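PDB 4B46: tubulin-like protein CetZ1, which binds and probably hydrolyses GTP as a tubulin-like cytoskeletal protein, controlling cell shape and enabling the rod-shaped cells needed for efficient swimming. Local coordinates for residues Asn149-Phe154 and Gln360-Ala365; Val166-Ala171 and Val352-Glu357. All coordinates share one frame; numbering follows the deposited sequence.

Contact 1 (Asn149-Phe154 and Gln360-Ala365); sequences NAARSF and QVAIEA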
ATOM      1  N   ASN A 149     -13.046  -7.748  11.859  1.00 15.12           N
ATOM      2  CA  ASN A 149     -12.344  -6.477  12.039  1.00 14.54           C
ATOM      3  C   ASN A 149     -11.982  -5.851  10.707  1.00 18.73           C
ATOM      4  O   ASN A 149     -12.126  -4.644  10.527  1.00 15.58           O
ATOM      5  CB  ASN A 149     -11.076  -6.641  12.868  1.00 14.32           C
ATOM      6  CG  ASN A 149     -11.368  -6.815  14.348  1.00 25.09           C
ATOM      7  OD1 ASN A 149     -12.474  -6.550  14.806  1.00 20.97           O
ATOM      8  ND2 ASN A 149     -10.371  -7.254  15.097  1.00 15.13           N
ATOM      9  N   ALA A 150     -11.528  -6.676   9.764  1.00 18.81           N
ATOM     10  CA  ALA A 150     -11.068  -6.162   8.481  1.00 16.68           C
ATOM     11  C   ALA A 150     -12.232  -5.599   7.689  1.00 19.73           C
ATOM     12  O   ALA A 150     -12.124  -4.535   7.066  1.00 21.06           O
ATOM     13  CB  ALA A 150     -10.363  -7.251   7.689  1.00 14.33           C
ATOM     14  N   ALA A 151     -13.341  -6.324   7.721  1.00 14.53           N
ATOM     15  CA  ALA A 151     -14.567  -5.912   7.055  1.00 17.75           C
ATOM     16  C   ALA A 151     -15.017  -4.535   7.561  1.00 23.71           C
ATOM     17  O   ALA A 151     -15.283  -3.633   6.770  1.00 21.29           O
ATOM     18  CB  ALA A 151     -15.664  -6.955   7.287  1.00 17.10           C
ATOM     19  N   ARG A 152     -15.098  -4.379   8.880  1.00 18.59           N
ATOM     20  CA  ARG A 152     -15.476  -3.093   9.475  1.00 20.59           C
ATOM     21  C   ARG A 152     -14.470  -1.983   9.214  1.00 18.62           C
ATOM     22  O   ARG A 152     -14.850  -0.853   8.918  1.00 23.69           O
ATOM     23  CB  ARG A 152     -15.689  -3.238  10.974  1.00 17.28           C
ATOM     24  CG  ARG A 152     -16.893  -4.062  11.307  1.00 18.51           C
ATOM     25  CD  ARG A 152     -17.049  -4.170  12.804  1.00 27.05           C
ATOM     26  NE  ARG A 152     -18.323  -4.755  13.179  1.00 27.66           N
ATOM     27  CZ  ARG A 152     -18.496  -5.510  14.258  1.00 26.77           C
ATOM     28  NH1 ARG A 152     -17.469  -5.778  15.054  1.00 28.66           N
ATOM     29  NH2 ARG A 152     -19.690  -5.998  14.533  1.00 27.44           N
ATOM     30  N   SER A 153     -13.188  -2.309   9.321  1.00 16.70           N
ATOM     31  CA  SER A 153     -12.129  -1.335   9.077  1.00 18.72           C
ATOM     32  C   SER A 153     -12.121  -0.888   7.610  1.00 19.94           C
ATOM     33  O   SER A 153     -11.997   0.312   7.305  1.00 15.53           O
ATOM     34  CB  SER A 153     -10.771  -1.935   9.458  1.00 15.15           C
ATOM     35  OG  SER A 153      -9.712  -1.004   9.282  1.00 20.40           O
ATOM     36  N   PHE A 154     -12.258  -1.853   6.707  1.00 17.03           N
ATOM     37  CA  PHE A 154     -12.282  -1.553   5.277  1.00 15.63           C
ATOM     38  C   PHE A 154     -13.374  -0.536   4.928  1.00 17.16           C
ATOM     39  O   PHE A 154     -13.123   0.420   4.199  1.00 17.89           O
ATOM     40  CB  PHE A 154     -12.456  -2.822   4.426  1.00 16.43           C
ATOM     41  CG  PHE A 154     -12.716  -2.524   2.967  1.00 19.07           C
ATOM     42  CD1 PHE A 154     -11.665  -2.309   2.095  1.00 22.99           C
ATOM     43  CD2 PHE A 154     -14.015  -2.417   2.485  1.00 23.28           C
ATOM     44  CE1 PHE A 154     -11.900  -2.001   0.751  1.00 19.82           C
ATOM     45  CE2 PHE A 154     -14.258  -2.111   1.146  1.00 24.27           C
ATOM     46  CZ  PHE A 154     -13.197  -1.900   0.284  1.00 20.85           C
ATOM     47  N   GLN A 360     -20.447  -8.208   2.960  1.00 29.06           N
ATOM     48  CA  GLN A 360     -21.440  -9.138   3.479  1.00 29.13           C
ATOM     49  C   GLN A 360     -21.178  -9.465   4.957  1.00 31.67           C
ATOM     50  O   GLN A 360     -22.105  -9.508   5.768  1.00 31.55           O
ATOM     51  CB  GLN A 360     -21.460 -10.423   2.651  1.00 30.50           C
ATOM     52  CG  GLN A 360     -22.605 -11.357   2.981  1.00 40.31           C
ATOM     53  CD  GLN A 360     -23.935 -10.825   2.500  1.00 47.68           C
ATOM     54  OE1 GLN A 360     -24.064 -10.403   1.353  1.00 47.27           O
ATOM     55  NE2 GLN A 360     -24.929 -10.824   3.381  1.00 50.70           N
ATOM     56  N   VAL A 361     -19.913  -9.705   5.292  1.00 23.77           N
ATOM     57  CA  VAL A 361     -19.510  -9.946   6.674  1.00 24.73           C
ATOM     58  C   VAL A 361     -19.910  -8.784   7.589  1.00 28.29           C
ATOM     59  O   VAL A 361     -20.503  -8.996   8.646  1.00 31.40           O
ATOM     60  CB  VAL A 361     -17.988 -10.189   6.776  1.00 21.37           C
ATOM     61  CG1 VAL A 361     -17.527 -10.110   8.230  1.00 24.44           C
ATOM     62  CG2 VAL A 361     -17.630 -11.537   6.177  1.00 23.92           C
ATOM     63  N   ALA A 362     -19.597  -7.561   7.174  1.00 25.52           N
ATOM     64  CA  ALA A 362     -19.936  -6.377   7.957  1.00 30.72           C
ATOM     65  C   ALA A 362     -21.448  -6.197   8.107  1.00 39.48           C
ATOM     66  O   ALA A 362     -21.941  -5.876   9.188  1.00 42.33           O
ATOM     67  CB  ALA A 362     -19.321  -5.149   7.332  1.00 25.66           C
ATOM     68  N   ILE A 363     -22.174  -6.410   7.016  1.00 40.57           N
ATOM     69  CA  ILE A 363     -23.627  -6.267   7.005  1.00 40.23           C
ATOM     70  C   ILE A 363     -24.321  -7.243   7.954  1.00 41.55           C
ATOM     71  O   ILE A 363     -25.219  -6.852   8.703  1.00 41.66           O
ATOM     72  CB  ILE A 363     -24.192  -6.421   5.574  1.00 43.82           C
ATOM     73  CG1 ILE A 363     -23.988  -5.131   4.783  1.00 48.57           C
ATOM     74  CG2 ILE A 363     -25.673  -6.781   5.600  1.00 44.32           C
ATOM     75  CD1 ILE A 363     -24.521  -5.203   3.362  1.00 52.77           C
ATOM     76  N   GLU A 364     -23.903  -8.507   7.924  1.00 36.48           N
ATOM     77  CA  GLU A 364     -24.477  -9.526   8.793  1.00 43.93           C
ATOM     78  C   GLU A 364     -24.245  -9.206  10.269  1.00 43.42           C
ATOM     79  O   GLU A 364     -25.127  -9.411  11.098  1.00 44.25           O
ATOM     80  CB  GLU A 364     -23.919 -10.912   8.456  1.00 48.79           C
ATOM     81  CG  GLU A 364     -24.405 -11.471   7.132  1.00 55.89           C
ATOM     82  CD  GLU A 364     -23.692 -12.752   6.740  1.00 61.09           C
ATOM     83  OE1 GLU A 364     -22.846 -13.234   7.529  1.00 62.49           O
ATOM     84  OE2 GLU A 364     -23.972 -13.273   5.639  1.00 59.95           O
ATOM     85  N   ALA A 365     -23.058  -8.698  10.589  1.00 41.81           N
ATOM     86  CA  ALA A 365     -22.728  -8.374  11.973  1.00 44.15           C
ATOM     87  C   ALA A 365     -23.483  -7.146  12.479  1.00 45.96           C
ATOM     88  O   ALA A 365     -23.632  -6.961  13.683  1.00 47.73           O
ATOM     89  CB  ALA A 365     -21.238  -8.186  12.141  1.00 36.88           C
TER
HETATM   90  O   HOH W   1     -20.624  -4.401  11.130  1.00 43.96           O
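Ala151 and Ala362 meet where two helices of the tubulin/FtsZ fold cross almost at right angles: helix 144-160 of the GTPase domain and helix 353-366, the last helix modelled. The axes of the two segments make an angle of 97° and approach to 8.4 Å, a spacing that small side chains at the crossing point permit. Both alanine CB atoms point across the interface, and Ala151 CB lies 4.1 Å from Ala362 CB. Ala151 CB is also met by a branch of Val361, whose CG1 stands 3.8 Å away; with this branch anti to the backbone N (chi1 167°), it is turned onto the Ala151 methyl. Leu148, one turn before Arg152 on helix 144-160, adds to this apolar patch by touching Val361 and Ala365.

Further along, Arg152 does not start out toward the partner, but its chain, extended from CG to NE, brings the guanidinium to the last turn of helix 353-366. There NH2 of Arg152 comes within 3.6 Å of Ala365 CB, approaching obliquely. Between segments 149-154 and 360-365 the polar link runs through a water, which lies in the Arg152 guanidinium plane, accepts from Arg152 NE at 3.1 Å and donates to Ala362 O at 2.8 Å.

Contact 2 (Val166-Ala171 and Val352-Glu357); sequences VFDNDA and VPRIKE. With GDP (guanosine-5'-diphosphate), chain B.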
ATOM      1  N   VAL A 166      -4.761  -1.864  -1.806  1.00 12.83           N
ATOM      2  CA  VAL A 166      -4.990  -3.053  -0.979  1.00 13.71           C
ATOM      3  C   VAL A 166      -3.981  -4.161  -1.280  1.00 17.84           C
ATOM      4  O   VAL A 166      -3.658  -4.437  -2.443  1.00 15.85           O
ATOM      5  CB  VAL A 166      -6.434  -3.583  -1.156  1.00 12.26           C
ATOM      6  CG1 VAL A 166      -6.674  -4.887  -0.350  1.00 11.12           C
ATOM      7  CG2 VAL A 166      -7.444  -2.513  -0.771  1.00 13.15           C
ATOM      8  N   PHE A 167      -3.476  -4.778  -0.217  1.00 13.76           N
ATOM      9  CA  PHE A 167      -2.710  -6.011  -0.317  1.00 14.90           C
ATOM     10  C   PHE A 167      -3.409  -7.060   0.546  1.00 20.35           C
ATOM     11  O   PHE A 167      -3.636  -6.839   1.738  1.00 17.35           O
ATOM     12  CB  PHE A 167      -1.257  -5.806   0.134  1.00 12.28           C
ATOM     13  CG  PHE A 167      -0.385  -7.009  -0.093  1.00 14.98           C
ATOM     14  CD1 PHE A 167      -0.332  -8.032   0.846  1.00 17.06           C
ATOM     15  CD2 PHE A 167       0.371  -7.124  -1.254  1.00 15.35           C
ATOM     16  CE1 PHE A 167       0.462  -9.152   0.636  1.00 16.44           C
ATOM     17  CE2 PHE A 167       1.167  -8.238  -1.478  1.00 14.24           C
ATOM     18  CZ  PHE A 167       1.212  -9.256  -0.528  1.00 17.04           C
ATOM     19  N   ASP A 168      -3.759  -8.196  -0.053  1.00 19.01           N
ATOM     20  CA  ASP A 168      -4.504  -9.235   0.661  1.00 18.88           C
ATOM     21  C   ASP A 168      -3.575 -10.371   1.107  1.00 21.14           C
ATOM     22  O   ASP A 168      -3.147 -11.180   0.282  1.00 16.79           O
ATOM     23  CB  ASP A 168      -5.621  -9.767  -0.255  1.00 16.76           C
ATOM     24  CG  ASP A 168      -6.617 -10.671   0.471  1.00 21.93           C
ATOM     25  OD1 ASP A 168      -6.404 -11.013   1.659  1.00 17.67           O
ATOM     26  OD2 ASP A 168      -7.634 -11.037  -0.157  1.00 15.81           O
ATOM     27  N   ASN A 169      -3.261 -10.442   2.404  1.00 14.87           N
ATOM     28  CA  ASN A 169      -2.450 -11.555   2.915  1.00 14.72           C
ATOM     29  C   ASN A 169      -3.002 -12.920   2.529  1.00 15.81           C
ATOM     30  O   ASN A 169      -2.245 -13.871   2.365  1.00 18.22           O
ATOM     31  CB  ASN A 169      -2.326 -11.521   4.443  1.00 18.48           C
ATOM     32  CG  ASN A 169      -1.347 -10.468   4.935  1.00 20.05           C
ATOM     33  OD1 ASN A 169      -0.587  -9.879   4.156  1.00 20.11           O
ATOM     34  ND2 ASN A 169      -1.358 -10.232   6.242  1.00 18.42           N
ATOM     35  N   ASP A 170      -4.320 -13.033   2.404  1.00 15.39           N
ATOM     36  CA  ASP A 170      -4.906 -14.344   2.122  1.00 16.46           C
ATOM     37  C   ASP A 170      -4.474 -14.892   0.750  1.00 18.88           C
ATOM     38  O   ASP A 170      -4.406 -16.105   0.550  1.00 19.67           O
ATOM     39  CB  ASP A 170      -6.432 -14.301   2.223  1.00 21.61           C
ATOM     40  CG  ASP A 170      -7.051 -15.685   2.194  1.00 22.74           C
ATOM     41  OD1 ASP A 170      -6.643 -16.535   3.013  1.00 17.75           O
ATOM     42  OD2 ASP A 170      -7.944 -15.930   1.355  1.00 27.06           O
ATOM     43  N   ALA A 171      -4.167 -13.997  -0.180  1.00 19.98           N
ATOM     44  CA  ALA A 171      -3.747 -14.413  -1.519  1.00 24.27           C
ATOM     45  C   ALA A 171      -2.254 -14.707  -1.564  1.00 20.95           C
ATOM     46  O   ALA A 171      -1.754 -15.250  -2.541  1.00 22.38           O
ATOM     47  CB  ALA A 171      -4.093 -13.332  -2.546  1.00 20.84           C
ATOM     48  N   VAL A 352     -15.261  -6.954  -6.918  1.00 22.25           N
ATOM     49  CA  VAL A 352     -14.168  -7.732  -6.362  1.00 18.65           C
ATOM     50  C   VAL A 352     -14.739  -8.705  -5.325  1.00 19.72           C
ATOM     51  O   VAL A 352     -15.303  -8.280  -4.317  1.00 19.68           O
ATOM     52  CB  VAL A 352     -13.114  -6.803  -5.733  1.00 20.05           C
ATOM     53  CG1 VAL A 352     -11.931  -7.601  -5.242  1.00 20.82           C
ATOM     54  CG2 VAL A 352     -12.665  -5.740  -6.765  1.00 18.12           C
ATOM     55  N   PRO A 353     -14.630 -10.016  -5.591  1.00 21.75           N
ATOM     56  CA  PRO A 353     -15.192 -11.026  -4.683  1.00 23.04           C
ATOM     57  C   PRO A 353     -14.775 -10.807  -3.229  1.00 19.52           C
ATOM     58  O   PRO A 353     -15.620 -10.834  -2.337  1.00 20.13           O
ATOM     59  CB  PRO A 353     -14.621 -12.345  -5.228  1.00 20.57           C
ATOM     60  CG  PRO A 353     -14.469 -12.080  -6.696  1.00 25.69           C
ATOM     61  CD  PRO A 353     -14.051 -10.624  -6.805  1.00 25.01           C
ATOM     62  N   ARG A 354     -13.492 -10.565  -3.004  1.00 18.10           N
ATOM     63  CA  ARG A 354     -12.988 -10.373  -1.658  1.00 23.71           C
ATOM     64  C   ARG A 354     -13.655  -9.175  -0.969  1.00 26.93           C
ATOM     65  O   ARG A 354     -13.987  -9.238   0.212  1.00 19.93           O
ATOM     66  CB  ARG A 354     -11.474 -10.198  -1.697  1.00 23.44           C
ATOM     67  CG  ARG A 354     -10.854  -9.807  -0.381  1.00 26.32           C
ATOM     68  CD  ARG A 354     -11.044 -10.890   0.686  1.00 26.35           C
ATOM     69  NE  ARG A 354      -9.837 -11.026   1.495  1.00 22.02           N
ATOM     70  CZ  ARG A 354      -9.807 -11.474   2.746  1.00 21.93           C
ATOM     71  NH1 ARG A 354     -10.932 -11.821   3.360  1.00 19.07           N
ATOM     72  NH2 ARG A 354      -8.649 -11.560   3.392  1.00 19.50           N
ATOM     73  N   ILE A 355     -13.857  -8.090  -1.715  1.00 16.75           N
ATOM     74  CA  ILE A 355     -14.529  -6.915  -1.173  1.00 14.99           C
ATOM     75  C   ILE A 355     -16.006  -7.187  -0.920  1.00 20.27           C
ATOM     76  O   ILE A 355     -16.549  -6.800   0.118  1.00 18.60           O
ATOM     77  CB  ILE A 355     -14.338  -5.684  -2.089  1.00 18.64           C
ATOM     78  CG1 ILE A 355     -12.848  -5.365  -2.225  1.00 19.45           C
ATOM     79  CG2 ILE A 355     -15.111  -4.475  -1.551  1.00 22.29           C
ATOM     80  CD1 ILE A 355     -12.119  -5.346  -0.880  1.00 19.88           C
ATOM     81  N   LYS A 356     -16.653  -7.886  -1.850  1.00 16.62           N
ATOM     82  CA  LYS A 356     -18.047  -8.277  -1.660  1.00 18.80           C
ATOM     83  C   LYS A 356     -18.231  -9.190  -0.437  1.00 22.70           C
ATOM     84  O   LYS A 356     -19.254  -9.113   0.242  1.00 22.33           O
ATOM     85  CB  LYS A 356     -18.611  -8.958  -2.918  1.00 24.32           C
ATOM     86  CG  LYS A 356     -18.855  -7.997  -4.083  1.00 24.41           C
ATOM     87  CD  LYS A 356     -19.736  -8.623  -5.157  1.00 37.69           C
ATOM     88  CE  LYS A 356     -19.005  -9.725  -5.918  1.00 49.01           C
ATOM     89  NZ  LYS A 356     -19.857 -10.360  -6.972  1.00 48.05           N
ATOM     90  N   GLU A 357     -17.248 -10.045  -0.165  1.00 18.83           N
ATOM     91  CA  GLU A 357     -17.283 -10.882   1.034  1.00 23.91           C
ATOM     92  C   GLU A 357     -17.279 -10.032   2.309  1.00 19.41           C
ATOM     93  O   GLU A 357     -18.096 -10.238   3.205  1.00 23.06           O
ATOM     94  CB  GLU A 357     -16.082 -11.822   1.098  1.00 20.55           C
ATOM     95  CG  GLU A 357     -16.041 -12.608   2.427  1.00 23.75           C
ATOM     96  CD  GLU A 357     -14.639 -12.906   2.907  1.00 22.71           C
ATOM     97  OE1 GLU A 357     -13.681 -12.396   2.293  1.00 20.07           O
ATOM     98  OE2 GLU A 357     -14.490 -13.677   3.889  1.00 29.93           O
TER
HETATM   99  PB  GDP B1368      -2.570  -4.166  15.506  1.00 19.24           P
HETATM  100  O1B GDP B1368      -3.550  -4.287  16.637  1.00 17.26           O
HETATM  101  O2B GDP B1368      -1.190  -3.771  15.979  1.00 17.24           O
HETATM  102  O3B GDP B1368      -3.120  -3.171  14.517  1.00 16.32           O
HETATM  103  O3A GDP B1368      -2.529  -5.632  14.869  1.00 18.80           O
HETATM  104  PA  GDP B1368      -1.352  -6.177  13.934  1.00 18.22           P
HETATM  105  O1A GDP B1368      -0.804  -5.112  13.046  1.00 17.92           O
HETATM  106  O2A GDP B1368      -0.300  -6.842  14.777  1.00 15.31           O
HETATM  107  O5' GDP B1368      -2.149  -7.304  13.096  1.00 17.34           O
HETATM  108  C5' GDP B1368      -3.228  -6.870  12.265  1.00 15.23           C
HETATM  109  C4' GDP B1368      -3.293  -7.745  11.028  1.00 16.55           C
HETATM  110  O4' GDP B1368      -2.163  -7.503  10.206  1.00 16.17           O
HETATM  111  C3' GDP B1368      -3.171  -9.219  11.363  1.00 15.26           C
HETATM  112  O3' GDP B1368      -4.479  -9.724  11.599  1.00 23.00           O
HETATM  113  C2' GDP B1368      -2.522  -9.834  10.133  1.00 18.14           C
HETATM  114  O2' GDP B1368      -3.497 -10.062   9.112  1.00 16.77           O
HETATM  115  C1' GDP B1368      -1.696  -8.716   9.574  1.00 19.09           C
HETATM  116  N9  GDP B1368      -0.265  -8.707   9.908  1.00 15.59           N
HETATM  117  C8  GDP B1368       0.294  -8.722  11.136  1.00 19.04           C
HETATM  118  N7  GDP B1368       1.646  -8.609  11.039  1.00 22.24           N
HETATM  119  C5  GDP B1368       1.948  -8.482   9.723  1.00 22.37           C
HETATM  120  C6  GDP B1368       3.168  -8.300   8.909  1.00 20.25           C
HETATM  121  O6  GDP B1368       4.310  -8.236   9.438  1.00 18.50           O
HETATM  122  N1  GDP B1368       3.014  -8.217   7.582  1.00 18.24           N
HETATM  123  C2  GDP B1368       1.818  -8.286   6.970  1.00 18.79           C
HETATM  124  N2  GDP B1368       1.770  -8.205   5.619  1.00 19.67           N
HETATM  125  N3  GDP B1368       0.659  -8.441   7.647  1.00 20.38           N
HETATM  126  C4  GDP B1368       0.676  -8.537   8.993  1.00 20.12           C
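Strand 163-168 ends at Asp168 and passes into a 3-10 turn at Asn169-Ala171, opposite the first turn of helix 353-366, with 8.9 Å between the CA atoms of Asp168 and Arg354. Their side chains approach from opposite directions and join in a side-on, two-nitrogen salt bridge. Arg354 NH2 donates to Asp168 OD1 at 2.9 Å and Arg354 NE to Asp168 OD2 at 2.8 Å. The pairing is not flat: carboxylate and guanidinium planes differ by 23°, and NE meets OD2 from above the carboxylate plane. OD1 of Asp168 also accepts from the backbone N of Asp170 at 3.0 Å, on the opposite face from NH2, closing an Asx turn.

In the tubulin/FtsZ fold this turn follows a parallel strand of the nucleotide-binding sheet, and here it presents Asn169 to the guanine. Asn169 ND2 donates to GDP N3 at 3.0 Å in a nearly straight bond (170°), while GDP N2 donates to Asn169 OD1 at 3.2 Å.

The Arg354 chain, bent at chi2 (63°) and chi3, turns the guanidinium so that NE and NH2 face Asp168 while Arg354 NH1 reaches Glu357 OE1 at 3.0 Å within its own helix. An alanine in place of Arg354 would probably leave both Asp168 and Glu357 without their charged mate. Beside the network, Asp170 CB packs obliquely against Arg354 NH2, while Asp170 OD1 is hydrogen-bonded to Ser140 OG.

In the fold
Both contacts use helix 353-366: its first turn meets the end of strand 163-168, and its later part crosses helix 144-160, so one C-terminal element is joined to two consecutive elements of the GTPase domain. Their centres lie 12 Å apart, and packing bridges them: Phe154 CE2 touches Ile355 CG2 at 3.7 Å. Each is partly buried, but their chemistry differs. Contact 1, whose centre is farther from the chain's centre than that of contact 2, packs buried alanines beside an exposed arginine and a bridging water. Contact 2 relies on direct charge pairing, with a buried aspartate next in sequence to a guanine-binding asparagine; the Ala151 side chain of contact 1 is about 12 Å from GDP.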